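Local atomic coordinates of manganese lipoxygenase (Gaeumannomyces graminis, PDB entry 5FX8), a protein that uses a catalytic manganese ion to oxygenate linoleic and alpha-linolenic acids to their 11S- and 13R-hydroperoxides. Residues S75-P84 against Y326-F337. Residues are numbered along the deposited sequence; the frame is centred on the assembly and turned at random.
Sequences STLGQTTFYP and YAIRPVGGAVLF
From helix 328-336, Arg329 runs its long side chain into the loop within 75-84, where the guanidinium meets backbone carbonyls. Arg329 NH1 is gripped twice: it donates to Thr81 O at 2.8 Å and to Thr76 O at 3.1 Å, each bond nearly straight (167°) with its acceptor close to the guanidinium plane. NH2 adds a weak bond to Phe82 O. Arginine suits this place because one flat cation can serve several carbonyls of a curved loop while NE pairs with Glu298 of helix 268-305, a carboxylate that probably balances the buried charge. A bend at chi3 (-118°) turns the planar end out of line with its methylenes. Tyr83 meets one guanidinium face with CB and its ring edge, Tyr83 CD1 lying 3.6 Å from Arg329 NE and the two planes 78° apart, which is no cation-pi stack. Beyond it, Pro84 CG packs 3.6 Å from Tyr326 CE1. Ser75 OG ties the loop internally, accepting from Thr80 N and donating to Gly78 O.

Around Leu77 the contact is more open to solvent, and apolar contacts replace polar bonds. Leu77 CB packs on the Arg329 methylenes, and Leu77 CD1 lies 3.5 Å from Phe337 CD2 and near the exposed Gly333; at Gly332 the lack of a side chain lets this methyl approach the helix backbone. The loop joins the two strands of the antiparallel hairpin 71-73/83-85, its carbonyls bound by a helix arginine, and helix 328-336 itself borders the manganese site of the lipoxygenase fold through Ile328, beside His294.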
ATOM      1  N   SER A  75     -23.422  -2.427  -3.901  1.00 12.52           N
ATOM      2  CA  SER A  75     -22.122  -2.765  -3.369  1.00  9.75           C
ATOM      3  C   SER A  75     -21.373  -3.650  -4.358  1.00 11.12           C
ATOM      4  O   SER A  75     -21.917  -4.618  -4.885  1.00 18.32           O
ATOM      5  CB  SER A  75     -22.311  -3.462  -2.027  1.00 11.55           C
ATOM      6  OG  SER A  75     -21.101  -3.886  -1.437  1.00 22.02           O
ATOM      7  N   THR A  76     -20.137  -3.302  -4.638  1.00 13.69           N
ATOM      8  CA  THR A  76     -19.248  -4.158  -5.392  1.00 10.66           C
ATOM      9  C   THR A  76     -18.130  -4.630  -4.465  1.00 11.53           C
ATOM     10  O   THR A  76     -18.013  -4.180  -3.323  1.00 16.04           O
ATOM     11  CB  THR A  76     -18.697  -3.421  -6.619  1.00  9.30           C
ATOM     12  OG1 THR A  76     -17.741  -2.451  -6.193  1.00 15.12           O
ATOM     13  CG2 THR A  76     -19.811  -2.690  -7.362  1.00  8.05           C
ATOM     14  N   LEU A  77     -17.323  -5.559  -4.970  1.00 10.91           N
ATOM     15  CA  LEU A  77     -16.246  -6.200  -4.225  1.00 11.37           C
ATOM     16  C   LEU A  77     -16.757  -6.805  -2.926  1.00 12.57           C
ATOM     17  O   LEU A  77     -16.219  -6.566  -1.848  1.00 15.42           O
ATOM     18  CB  LEU A  77     -15.095  -5.229  -3.947  1.00 10.76           C
ATOM     19  CG  LEU A  77     -13.708  -5.900  -3.780  1.00 14.86           C
ATOM     20  CD1 LEU A  77     -13.185  -6.434  -5.113  1.00 14.52           C
ATOM     21  CD2 LEU A  77     -12.669  -4.978  -3.165  1.00 10.83           C
ATOM     22  N   GLY A  78     -17.806  -7.601  -3.031  1.00 16.33           N
ATOM     23  CA  GLY A  78     -18.476  -8.103  -1.850  1.00 11.25           C
ATOM     24  C   GLY A  78     -19.726  -7.304  -1.535  1.00 13.39           C
ATOM     25  O   GLY A  78     -20.088  -6.330  -2.198  1.00 15.45           O
ATOM     26  N   GLN A  79     -20.400  -7.724  -0.497  1.00 13.15           N
ATOM     27  CA  GLN A  79     -21.664  -7.115  -0.170  1.00 14.42           C
ATOM     28  C   GLN A  79     -21.508  -6.343   1.139  1.00 15.34           C
ATOM     29  O   GLN A  79     -21.790  -6.855   2.219  1.00 14.23           O
ATOM     30  CB  GLN A  79     -22.747  -8.165  -0.104  1.00 14.74           C
ATOM     31  CG  GLN A  79     -24.125  -7.564   0.018  1.00 19.63           C
ATOM     32  CD  GLN A  79     -24.474  -6.629  -1.133  1.00 24.29           C
ATOM     33  OE1 GLN A  79     -24.219  -6.934  -2.307  1.00 22.53           O
ATOM     34  NE2 GLN A  79     -25.066  -5.485  -0.802  1.00 21.62           N
ATOM     35  N   THR A  80     -21.080  -5.091   1.031  1.00 15.60           N
ATOM     36  CA  THR A  80     -21.004  -4.224   2.199  1.00 13.99           C
ATOM     37  C   THR A  80     -21.727  -2.908   1.952  1.00 11.68           C
ATOM     38  O   THR A  80     -22.863  -2.711   2.374  1.00 12.58           O
ATOM     39  CB  THR A  80     -19.547  -3.903   2.598  1.00 13.95           C
ATOM     40  OG1 THR A  80     -18.937  -3.021   1.634  1.00  9.77           O
ATOM     41  CG2 THR A  80     -18.699  -5.174   2.784  1.00  9.98           C
ATOM     42  N   THR A  81     -21.065  -2.017   1.248  1.00 10.21           N
ATOM     43  CA  THR A  81     -21.373  -0.605   1.202  1.00  9.61           C
ATOM     44  C   THR A  81     -21.717  -0.211  -0.229  1.00 15.54           C
ATOM     45  O   THR A  81     -21.206  -0.802  -1.176  1.00 15.23           O
ATOM     46  CB  THR A  81     -20.147   0.162   1.738  1.00 10.34           C
ATOM     47  OG1 THR A  81     -20.152   0.169   3.158  1.00 14.94           O
ATOM     48  CG2 THR A  81     -20.099   1.506   1.258  1.00 11.82           C
ATOM     49  N   PHE A  82     -22.587   0.779  -0.389  1.00  8.93           N
ATOM     50  CA  PHE A  82     -22.904   1.285  -1.713  1.00  9.37           C
ATOM     51  C   PHE A  82     -21.644   1.822  -2.386  1.00  9.00           C
ATOM     52  O   PHE A  82     -20.791   2.429  -1.747  1.00  8.07           O
ATOM     53  CB  PHE A  82     -23.956   2.403  -1.616  1.00  9.69           C
ATOM     54  CG  PHE A  82     -25.307   1.968  -1.079  1.00 10.29           C
ATOM     55  CD1 PHE A  82     -25.915   0.800  -1.512  1.00  9.52           C
ATOM     56  CD2 PHE A  82     -25.992   2.756  -0.155  1.00  9.57           C
ATOM     57  CE1 PHE A  82     -27.161   0.432  -1.028  1.00  9.84           C
ATOM     58  CE2 PHE A  82     -27.240   2.372   0.338  1.00  7.94           C
ATOM     59  CZ  PHE A  82     -27.812   1.220  -0.096  1.00  8.09           C
ATOM     60  N   TYR A  83     -21.531   1.597  -3.671  1.00 13.59           N
ATOM     61  CA  TYR A  83     -20.483   2.155  -4.509  1.00  9.35           C
ATOM     62  C   TYR A  83     -21.100   3.184  -5.441  1.00 14.51           C
ATOM     63  O   TYR A  83     -22.226   2.998  -5.896  1.00 11.83           O
ATOM     64  CB  TYR A  83     -19.784   1.062  -5.320  1.00  8.00           C
ATOM     65  CG  TYR A  83     -18.603   1.547  -6.113  1.00 11.36           C
ATOM     66  CD1 TYR A  83     -17.347   1.640  -5.535  1.00  8.09           C
ATOM     67  CD2 TYR A  83     -18.738   1.917  -7.429  1.00  7.23           C
ATOM     68  CE1 TYR A  83     -16.287   2.076  -6.254  1.00  7.78           C
ATOM     69  CE2 TYR A  83     -17.689   2.350  -8.134  1.00  7.29           C
ATOM     70  CZ  TYR A  83     -16.469   2.431  -7.554  1.00  8.15           C
ATOM     71  OH  TYR A  83     -15.414   2.875  -8.299  1.00  9.40           O
ATOM     72  N   PRO A  84     -20.427   4.301  -5.694  1.00  7.93           N
ATOM     73  CA  PRO A  84     -21.062   5.381  -6.450  1.00  8.80           C
ATOM     74  C   PRO A  84     -21.315   5.010  -7.886  1.00  9.70           C
ATOM     75  O   PRO A  84     -20.461   4.443  -8.561  1.00 16.36           O
ATOM     76  CB  PRO A  84     -20.047   6.528  -6.361  1.00  8.45           C
ATOM     77  CG  PRO A  84     -18.834   5.926  -6.019  1.00  8.13           C
ATOM     78  CD  PRO A  84     -19.144   4.750  -5.149  1.00 10.59           C
ATOM     79  N   TYR A 326     -11.633   5.353  -5.156  1.00  8.25           N
ATOM     80  CA  TYR A 326     -12.689   4.697  -5.899  1.00  8.31           C
ATOM     81  C   TYR A 326     -12.171   3.754  -6.964  1.00  9.38           C
ATOM     82  O   TYR A 326     -12.964   3.176  -7.713  1.00 14.04           O
ATOM     83  CB  TYR A 326     -13.591   5.739  -6.504  1.00  7.61           C
ATOM     84  CG  TYR A 326     -14.409   6.427  -5.467  1.00  7.39           C
ATOM     85  CD1 TYR A 326     -15.308   5.714  -4.708  1.00  6.75           C
ATOM     86  CD2 TYR A 326     -14.298   7.781  -5.259  1.00  7.49           C
ATOM     87  CE1 TYR A 326     -16.072   6.323  -3.791  1.00  7.40           C
ATOM     88  CE2 TYR A 326     -15.053   8.402  -4.333  1.00  7.83           C
ATOM     89  CZ  TYR A 326     -15.946   7.664  -3.598  1.00  7.60           C
ATOM     90  OH  TYR A 326     -16.743   8.260  -2.668  1.00 11.73           O
ATOM     91  N   ALA A 327     -10.862   3.595  -7.034  1.00  8.64           N
ATOM     92  CA  ALA A 327     -10.249   2.623  -7.898  1.00  8.29           C
ATOM     93  C   ALA A 327     -10.198   1.232  -7.288  1.00  7.88           C
ATOM     94  O   ALA A 327     -10.184   0.259  -8.035  1.00 16.97           O
ATOM     95  CB  ALA A 327      -8.841   3.081  -8.262  1.00  8.59           C
ATOM     96  N   ILE A 328     -10.227   1.102  -5.964  1.00  7.73           N
ATOM     97  CA  ILE A 328      -9.865  -0.175  -5.356  1.00  7.88           C
ATOM     98  C   ILE A 328     -10.920  -1.241  -5.642  1.00 16.85           C
ATOM     99  O   ILE A 328     -10.577  -2.391  -5.928  1.00 12.28           O
ATOM    100  CB  ILE A 328      -9.600  -0.014  -3.845  1.00  7.83           C
ATOM    101  CG1 ILE A 328      -8.521   1.040  -3.599  1.00  7.92           C
ATOM    102  CG2 ILE A 328      -9.123  -1.323  -3.237  1.00  6.47           C
ATOM    103  CD1 ILE A 328      -7.230   0.769  -4.276  1.00  7.03           C
ATOM    104  N   ARG A 329     -12.203  -0.899  -5.582  1.00  6.62           N
ATOM    105  CA  ARG A 329     -13.209  -1.909  -5.909  1.00  7.56           C
ATOM    106  C   ARG A 329     -13.192  -2.313  -7.391  1.00 11.59           C
ATOM    107  O   ARG A 329     -13.180  -3.522  -7.680  1.00 10.73           O
ATOM    108  CB  ARG A 329     -14.584  -1.439  -5.429  1.00  7.35           C
ATOM    109  CG  ARG A 329     -14.679  -1.415  -3.917  1.00 11.60           C
ATOM    110  CD  ARG A 329     -16.104  -1.583  -3.395  1.00 11.08           C
ATOM    111  NE  ARG A 329     -16.584  -0.425  -2.632  1.00 10.04           N
ATOM    112  CZ  ARG A 329     -17.778  -0.333  -2.062  1.00  7.84           C
ATOM    113  NH1 ARG A 329     -18.634  -1.327  -2.148  1.00  8.40           N
ATOM    114  NH2 ARG A 329     -18.108   0.752  -1.406  1.00  7.64           N
ATOM    115  N   PRO A 330     -13.170  -1.397  -8.363  1.00  8.12           N
ATOM    116  CA  PRO A 330     -13.096  -1.837  -9.765  1.00  8.02           C
ATOM    117  C   PRO A 330     -11.846  -2.625 -10.118  1.00  8.76           C
ATOM    118  O   PRO A 330     -11.916  -3.623 -10.859  1.00 13.75           O
ATOM    119  CB  PRO A 330     -13.135  -0.516 -10.528  1.00  7.70           C
ATOM    120  CG  PRO A 330     -13.724   0.404  -9.645  1.00  7.99           C
ATOM    121  CD  PRO A 330     -13.359   0.052  -8.278  1.00  8.12           C
ATOM    122  N   VAL A 331     -10.686  -2.163  -9.653  1.00  9.87           N
ATOM    123  CA  VAL A 331      -9.432  -2.817  -9.989  1.00  9.01           C
ATOM    124  C   VAL A 331      -9.375  -4.181  -9.325  1.00  8.65           C
ATOM    125  O   VAL A 331      -9.025  -5.188  -9.957  1.00 17.41           O
ATOM    126  CB  VAL A 331      -8.240  -1.927  -9.588  1.00 10.07           C
ATOM    127  CG1 VAL A 331      -6.925  -2.677  -9.679  1.00  9.47           C
ATOM    128  CG2 VAL A 331      -8.192  -0.692 -10.455  1.00  8.38           C
ATOM    129  N   GLY A 332      -9.767  -4.237  -8.056  1.00  7.57           N
ATOM    130  CA  GLY A 332      -9.787  -5.503  -7.352  1.00  8.14           C
ATOM    131  C   GLY A 332     -10.733  -6.503  -7.983  1.00  8.92           C
ATOM    132  O   GLY A 332     -10.411  -7.680  -8.109  1.00 17.73           O
ATOM    133  N   GLY A 333     -11.901  -6.044  -8.415  1.00 12.87           N
ATOM    134  CA  GLY A 333     -12.815  -6.934  -9.095  1.00  7.90           C
ATOM    135  C   GLY A 333     -12.312  -7.412 -10.438  1.00  9.40           C
ATOM    136  O   GLY A 333     -12.674  -8.505 -10.880  1.00 10.62           O
ATOM    137  N   ALA A 334     -11.491  -6.613 -11.113  1.00  8.99           N
ATOM    138  CA  ALA A 334     -11.082  -6.993 -12.455  1.00  8.51           C
ATOM    139  C   ALA A 334      -9.829  -7.855 -12.478  1.00 10.01           C
ATOM    140  O   ALA A 334      -9.663  -8.656 -13.396  1.00 14.61           O
ATOM    141  CB  ALA A 334     -10.865  -5.741 -13.312  1.00  7.83           C
ATOM    142  N   VAL A 335      -8.928  -7.724 -11.510  1.00 10.45           N
ATOM    143  CA  VAL A 335      -7.701  -8.509 -11.569  1.00 10.26           C
ATOM    144  C   VAL A 335      -7.419  -9.275 -10.303  1.00 10.91           C
ATOM    145  O   VAL A 335      -6.608 -10.210 -10.325  1.00 12.72           O
ATOM    146  CB  VAL A 335      -6.478  -7.634 -11.933  1.00  9.26           C
ATOM    147  CG1 VAL A 335      -6.675  -6.965 -13.262  1.00  9.80           C
ATOM    148  CG2 VAL A 335      -6.230  -6.621 -10.893  1.00  8.12           C
ATOM    149  N   LEU A 336      -8.037  -8.965  -9.181  1.00 10.43           N
ATOM    150  CA  LEU A 336      -7.656  -9.638  -7.953  1.00 11.65           C
ATOM    151  C   LEU A 336      -8.604 -10.773  -7.602  1.00 10.94           C
ATOM    152  O   LEU A 336      -8.171 -11.908  -7.405  1.00 11.18           O
ATOM    153  CB  LEU A 336      -7.594  -8.617  -6.812  1.00 12.66           C
ATOM    154  CG  LEU A 336      -7.110  -9.096  -5.454  1.00 11.82           C
ATOM    155  CD1 LEU A 336      -5.832  -9.856  -5.638  1.00 13.51           C
ATOM    156  CD2 LEU A 336      -6.912  -7.897  -4.570  1.00  9.90           C
ATOM    157  N   PHE A 337      -9.901 -10.493  -7.553  1.00 10.27           N
ATOM    158  CA  PHE A 337     -10.878 -11.472  -7.102  1.00 10.89           C
ATOM    159  C   PHE A 337     -11.707 -12.041  -8.241  1.00 13.99           C
ATOM    160  O   PHE A 337     -12.733 -12.671  -7.988  1.00 12.11           O
ATOM    161  CB  PHE A 337     -11.782 -10.868  -6.025  1.00  9.80           C
ATOM    162  CG  PHE A 337     -11.042 -10.403  -4.829  1.00 10.39           C
ATOM    163  CD1 PHE A 337     -10.464 -11.305  -3.967  1.00 10.25           C
ATOM    164  CD2 PHE A 337     -10.898  -9.051  -4.569  1.00 11.12           C
ATOM    165  CE1 PHE A 337      -9.769 -10.866  -2.864  1.00 10.60           C
ATOM    166  CE2 PHE A 337     -10.208  -8.612  -3.467  1.00 10.66           C
ATOM    167  CZ  PHE A 337      -9.643  -9.516  -2.621  1.00  9.65           C
TER